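Local coordinates for enterobactin synthetase component F-related protein (Vibrio cholerae serotype O1, PDB 4OXI), which probably activates glycine with ATP as glycyl-adenylate, as an adenylation domain of a lipopolysaccharide-modifying pathway that gives resistance to antimicrobial peptides, at residues S160-C165 against H189-V194; Q95-V100 against H170-P175. All blocks are in the same frame, centred on the assembly; numbering follows the deposited sequence.

Contact 1: S160-C165 against H189-V194; sequences SLLETC and HTFHTV
Leu-162, near the end of helix 155-164, meets His-189 with most of its side chain and reaches Phe-191 with one methyl. CB already lies against the imidazole, 3.6 Å from CD2 of His-189, and CG stays near that same ring carbon. At CG the chain forks. CD2 of Leu-162 goes to the imidazole, standing over one face 3.6 Å from the centroid of the His-189 ring and 21° off its normal, a CH-pi contact displaced toward CD2 and CG of His-189, 3.4 Å from that CD2. CD1 turns to the phenyl ring of Phe-191 instead and ends 3.4 Å from its CZ, close to the ring plane, so an edge and not a face receives it.

Helix 155-164 is the helix of a beta-alpha-beta crossover, lying in the chain between strands 147-149 and 170-173, parallel neighbours in a five-stranded sheet, and here it packs against the residue leading into edge strand 190-193. His-189 is the loop residue just before that strand. With CG anti to its carbonyl carbon (chi1 -60°), its ring extends to the backbone of the helix, where NE2 donates to O of Leu-162 at 3.0 Å. The N-H...O angle is 149°, and the acceptor lies close to the ring plane, while the donor sits in the carbonyl plane on a lone pair. Because ND1 is also hydrogen-bonded, to the backbone N of Leu-169, the imidazole is held at both nitrogens and its rotation is fixed. The carbonyl O of Cys-165 adds an edge contact, 3.4 Å from CE1 of His-189.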
loop_
_atom_site.group_PDB
_atom_site.type_symbol
_atom_site.label_atom_id
_atom_site.label_comp_id
_atom_site.label_asym_id
_atom_site.label_seq_id
_atom_site.Cartn_x
_atom_site.Cartn_y
_atom_site.Cartn_z
ATOM N N SER A 160 25.002 3.018 7.148
ATOM C CA SER A 160 24.895 4.484 7.022
ATOM C C SER A 160 23.963 5.070 8.087
ATOM O O SER A 160 24.216 6.149 8.622
ATOM C CB SER A 160 24.381 4.889 5.638
ATOM O OG SER A 160 25.071 4.208 4.610
ATOM N N LEU A 161 22.878 4.359 8.389
ATOM C CA LEU A 161 21.946 4.813 9.418
ATOM C C LEU A 161 22.610 4.789 10.781
ATOM O O LEU A 161 22.495 5.731 11.547
ATOM C CB LEU A 161 20.684 3.936 9.452
ATOM C CG LEU A 161 19.650 4.335 10.513
ATOM C CD1 LEU A 161 19.168 5.738 10.227
ATOM C CD2 LEU A 161 18.460 3.360 10.562
ATOM N N LEU A 162 23.281 3.689 11.093
ATOM C CA LEU A 162 23.858 3.521 12.425
ATOM C C LEU A 162 24.944 4.557 12.659
ATOM O O LEU A 162 25.144 5.027 13.776
ATOM C CB LEU A 162 24.428 2.113 12.590
ATOM C CG LEU A 162 23.371 1.007 12.568
ATOM C CD1 LEU A 162 24.005 -0.339 12.806
ATOM C CD2 LEU A 162 22.304 1.288 13.611
ATOM N N GLU A 163 25.634 4.921 11.587
ATOM C CA GLU A 163 26.707 5.894 11.676
ATOM C C GLU A 163 26.229 7.250 12.190
ATOM O O GLU A 163 26.935 7.896 12.958
ATOM C CB GLU A 163 27.400 6.050 10.316
ATOM C CG GLU A 163 28.433 7.168 10.275
ATOM C CD GLU A 163 29.767 6.781 10.919
ATOM O OE1 GLU A 163 29.850 5.699 11.550
ATOM O OE2 GLU A 163 30.740 7.563 10.780
ATOM N N THR A 164 25.037 7.688 11.793
ATOM C CA THR A 164 24.615 9.035 12.189
ATOM C C THR A 164 23.581 9.098 13.307
ATOM O O THR A 164 23.516 10.096 14.029
ATOM C CB THR A 164 24.102 9.856 11.004
ATOM O OG1 THR A 164 22.976 9.196 10.426
ATOM C CG2 THR A 164 25.190 10.017 9.961
ATOM N N CYS A 165 22.755 8.060 13.435
ATOM C CA CYS A 165 21.761 8.025 14.505
ATOM C C CYS A 165 22.455 8.019 15.879
ATOM O O CYS A 165 23.294 7.158 16.162
ATOM C CB CYS A 165 20.835 6.811 14.341
ATOM S SG CYS A 165 19.434 6.827 15.488
ATOM N N HIS A 189 24.853 0.922 19.427
ATOM C CA HIS A 189 23.586 0.311 19.064
ATOM C C HIS A 189 23.606 -1.131 19.540
ATOM O O HIS A 189 24.671 -1.643 19.910
ATOM C CB HIS A 189 23.358 0.393 17.552
ATOM C CG HIS A 189 23.322 1.795 17.029
ATOM N ND1 HIS A 189 22.348 2.703 17.395
ATOM C CD2 HIS A 189 24.148 2.452 16.177
ATOM C CE1 HIS A 189 22.576 3.856 16.793
ATOM N NE2 HIS A 189 23.663 3.732 16.050
ATOM N N THR A 190 22.444 -1.783 19.536
ATOM C CA THR A 190 22.326 -3.150 20.057
ATOM C C THR A 190 21.776 -4.103 19.000
ATOM O O THR A 190 20.737 -3.836 18.390
ATOM C CB THR A 190 21.394 -3.181 21.288
ATOM O OG1 THR A 190 21.935 -2.328 22.305
ATOM C CG2 THR A 190 21.222 -4.613 21.829
ATOM N N PHE A 191 22.464 -5.220 18.799
ATOM C CA PHE A 191 22.075 -6.186 17.780
ATOM C C PHE A 191 21.541 -7.444 18.414
ATOM O O PHE A 191 22.197 -8.033 19.279
ATOM C CB PHE A 191 23.277 -6.527 16.899
ATOM C CG PHE A 191 23.706 -5.391 16.032
ATOM C CD1 PHE A 191 23.276 -5.316 14.718
ATOM C CD2 PHE A 191 24.493 -4.366 16.550
ATOM C CE1 PHE A 191 23.652 -4.262 13.922
ATOM C CE2 PHE A 191 24.869 -3.314 15.765
ATOM C CZ PHE A 191 24.446 -3.256 14.443
ATOM N N HIS A 192 20.352 -7.851 17.979
ATOM C CA HIS A 192 19.684 -8.998 18.561
ATOM C C HIS A 192 19.581 -10.096 17.511
ATOM O O HIS A 192 18.832 -9.967 16.526
ATOM C CB HIS A 192 18.264 -8.628 19.026
ATOM C CG HIS A 192 18.207 -7.600 20.123
ATOM N ND1 HIS A 192 18.304 -7.925 21.462
ATOM C CD2 HIS A 192 17.993 -6.260 20.080
ATOM C CE1 HIS A 192 18.185 -6.829 22.191
ATOM N NE2 HIS A 192 17.997 -5.805 21.377
ATOM N N THR A 193 20.316 -11.181 17.697
ATOM C CA THR A 193 20.060 -12.346 16.861
ATOM C C THR A 193 19.020 -13.197 17.570
ATOM O O THR A 193 19.207 -13.595 18.719
ATOM C CB THR A 193 21.326 -13.154 16.557
ATOM O OG1 THR A 193 22.265 -12.315 15.873
ATOM C CG2 THR A 193 20.986 -14.346 15.671
ATOM N N VAL A 194 17.902 -13.438 16.897
ATOM C CA VAL A 194 16.810 -14.185 17.505
ATOM C C VAL A 194 16.851 -15.612 16.983
ATOM O O VAL A 194 16.718 -15.835 15.786
ATOM C CB VAL A 194 15.441 -13.561 17.177
ATOM C CG1 VAL A 194 14.332 -14.332 17.870
ATOM C CG2 VAL A 194 15.409 -12.092 17.598
#

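Contact 2: Q95-V100 against H170-P175; sequences QGVQRV and HIYALP
The first torsions of Gln-95 and Tyr-172 (chi1 -70° in the tyrosine) set each CG anti to its own carbonyl carbon, and a bend at chi2 of the glutamine, -69°, folds its amide back beside the phenol oxygen. The two side chains therefore meet where the tyrosine ends: OH of Tyr-172 lies 3.4 Å from CG of Gln-95 and 3.8 Å from its NE2. The amide and the phenol ring are turned 62° apart, so they do not stack, and the closest approach belongs to an aliphatic carbon of the glutamine. Val-97 adds a methyl to the hydroxyl's surroundings, its CG2 4.0 Å from OH of Tyr-172; the valine and the tyrosine pass alongside one another, running opposite ways. The same NE2 of Gln-95 comes no nearer than 4.4 Å to ND1 of His-170, too far for a bond; that ND1 is instead hydrogen-bonded to NE2 of His-192.

Between Gln-95 and Val-97 the chain turns at Gly-96, whose positive phi belongs to the Schellman motif ending helix 78-95. The contact thus joins this helix end, and the loop into strand 99-102, to strand 170-173 across the intervening strand 147-149, whose Ser-147 touches both Val-97 and Tyr-172. The tyrosine ring is stacked with His-192 of strand 190-193 and meets Trp-92 of helix 78-95 edge-to-face.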
loop_
_atom_site.group_PDB
_atom_site.type_symbol
_atom_site.label_atom_id
_atom_site.label_comp_id
_atom_site.label_asym_id
_atom_site.label_seq_id
_atom_site.Cartn_x
_atom_site.Cartn_y
_atom_site.Cartn_z
ATOM N N GLN A 95 11.028 -7.948 25.239
ATOM C CA GLN A 95 11.742 -6.673 25.142
ATOM C C GLN A 95 10.819 -5.484 25.372
ATOM O O GLN A 95 11.283 -4.365 25.539
ATOM C CB GLN A 95 12.391 -6.527 23.759
ATOM C CG GLN A 95 13.642 -7.375 23.556
ATOM C CD GLN A 95 14.802 -6.876 24.397
ATOM O OE1 GLN A 95 15.145 -7.473 25.413
ATOM N NE2 GLN A 95 15.396 -5.771 23.985
ATOM N N GLY A 96 9.512 -5.715 25.365
ATOM C CA GLY A 96 8.567 -4.615 25.504
ATOM C C GLY A 96 8.531 -3.711 24.283
ATOM O O GLY A 96 8.304 -2.506 24.396
ATOM N N VAL A 97 8.771 -4.307 23.117
ATOM C CA VAL A 97 8.709 -3.617 21.842
ATOM C C VAL A 97 7.268 -3.575 21.393
ATOM O O VAL A 97 6.585 -4.595 21.448
ATOM C CB VAL A 97 9.529 -4.388 20.779
ATOM C CG1 VAL A 97 9.326 -3.793 19.402
ATOM C CG2 VAL A 97 11.002 -4.361 21.138
ATOM N N GLN A 98 6.799 -2.414 20.941
ATOM C CA GLN A 98 5.461 -2.323 20.346
ATOM C C GLN A 98 5.530 -2.037 18.843
ATOM O O GLN A 98 4.739 -2.573 18.060
ATOM C CB GLN A 98 4.616 -1.246 21.041
ATOM C CG GLN A 98 3.288 -0.950 20.309
ATOM C CD GLN A 98 2.345 -2.155 20.260
ATOM O OE1 GLN A 98 2.263 -2.930 21.216
ATOM N NE2 GLN A 98 1.627 -2.316 19.143
ATOM N N ARG A 99 6.481 -1.194 18.438
ATOM C CA ARG A 99 6.601 -0.802 17.038
ATOM C C ARG A 99 7.921 -1.272 16.423
ATOM O O ARG A 99 8.998 -1.022 16.974
ATOM C CB ARG A 99 6.459 0.720 16.894
ATOM C CG ARG A 99 5.135 1.267 17.450
ATOM C CD ARG A 99 4.965 2.750 17.152
ATOM N NE ARG A 99 3.634 3.218 17.526
ATOM C CZ ARG A 99 3.240 4.485 17.439
ATOM N NH1 ARG A 99 4.065 5.409 16.977
ATOM N NH2 ARG A 99 2.023 4.826 17.817
ATOM N N VAL A 100 7.839 -1.956 15.287
ATOM C CA VAL A 100 9.044 -2.408 14.605
ATOM C C VAL A 100 9.073 -1.864 13.194
ATOM O O VAL A 100 8.111 -2.016 12.438
ATOM C CB VAL A 100 9.115 -3.943 14.528
ATOM C CG1 VAL A 100 10.408 -4.378 13.828
ATOM C CG2 VAL A 100 9.076 -4.527 15.904
ATOM N N HIS A 170 17.743 -0.762 18.143
ATOM C CA HIS A 170 17.751 -2.201 18.354
ATOM C C HIS A 170 17.474 -2.926 17.045
ATOM O O HIS A 170 16.384 -2.809 16.458
ATOM C CB HIS A 170 16.758 -2.568 19.449
ATOM C CG HIS A 170 17.161 -2.055 20.796
ATOM N ND1 HIS A 170 17.836 -2.833 21.717
ATOM C CD2 HIS A 170 17.028 -0.829 21.361
ATOM C CE1 HIS A 170 18.085 -2.110 22.796
ATOM N NE2 HIS A 170 17.598 -0.896 22.608
ATOM N N ILE A 171 18.492 -3.646 16.584
ATOM C CA ILE A 171 18.513 -4.237 15.258
ATOM C C ILE A 171 18.196 -5.721 15.357
ATOM O O ILE A 171 18.826 -6.438 16.140
ATOM C CB ILE A 171 19.901 -4.083 14.644
ATOM C CG1 ILE A 171 20.364 -2.631 14.743
ATOM C CG2 ILE A 171 19.915 -4.569 13.204
ATOM C CD1 ILE A 171 19.456 -1.646 14.041
ATOM N N TYR A 172 17.219 -6.187 14.572
ATOM C CA TYR A 172 16.834 -7.585 14.621
ATOM C C TYR A 172 17.129 -8.262 13.302
ATOM O O TYR A 172 16.976 -7.657 12.246
ATOM C CB TYR A 172 15.353 -7.732 14.980
ATOM C CG TYR A 172 15.076 -7.353 16.410
ATOM C CD1 TYR A 172 15.066 -8.312 17.414
ATOM C CD2 TYR A 172 14.855 -6.028 16.766
ATOM C CE1 TYR A 172 14.833 -7.965 18.735
ATOM C CE2 TYR A 172 14.619 -5.676 18.079
ATOM C CZ TYR A 172 14.615 -6.647 19.056
ATOM O OH TYR A 172 14.372 -6.288 20.366
ATOM N N ALA A 173 17.551 -9.520 13.359
ATOM C CA ALA A 173 17.804 -10.285 12.142
ATOM C C ALA A 173 17.664 -11.774 12.423
ATOM O O ALA A 173 17.844 -12.209 13.560
ATOM C CB ALA A 173 19.189 -9.967 11.598
ATOM N N LEU A 174 17.328 -12.551 11.395
ATOM C CA LEU A 174 17.300 -14.007 11.516
ATOM C C LEU A 174 18.747 -14.536 11.614
ATOM O O LEU A 174 19.686 -13.822 11.259
ATOM C CB LEU A 174 16.548 -14.611 10.327
ATOM C CG LEU A 174 15.095 -14.140 10.192
ATOM C CD1 LEU A 174 14.516 -14.554 8.848
ATOM C CD2 LEU A 174 14.239 -14.668 11.338
ATOM N N PRO A 175 18.933 -15.769 12.128
ATOM C CA PRO A 175 20.288 -16.255 12.432
ATOM C C PRO A 175 21.219 -16.403 11.232
ATOM O O PRO A 175 22.422 -16.554 11.431
ATOM C CB PRO A 175 20.035 -17.634 13.055
ATOM C CG PRO A 175 18.686 -17.540 13.633
ATOM C CD PRO A 175 17.906 -16.688 12.650
#

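Overall arrangement
Contacts 1 and 2 have centres about 11 Å apart and share one parallel sheet, in which strands 170-173 and 190-193 are neighbours. The backbones join them directly: His-192 N lies 2.8 Å from Ile-171 O, and Thr-190 O lies 2.9 Å from Ile-171 N, both probable hydrogen bonds. Side chains meet as well, with CE1 of His-192 3.5 Å from NE2 of Gln-95. In sequence the segments alternate, since 170-175 falls between the two halves of contact 1. Their centres are about 27 and 23 Å from that of the chain, and none of their residues belongs to the glycyl-adenylate pocket, whose residues lie between 266 and 477, consistent with structural packing within the sheet layer.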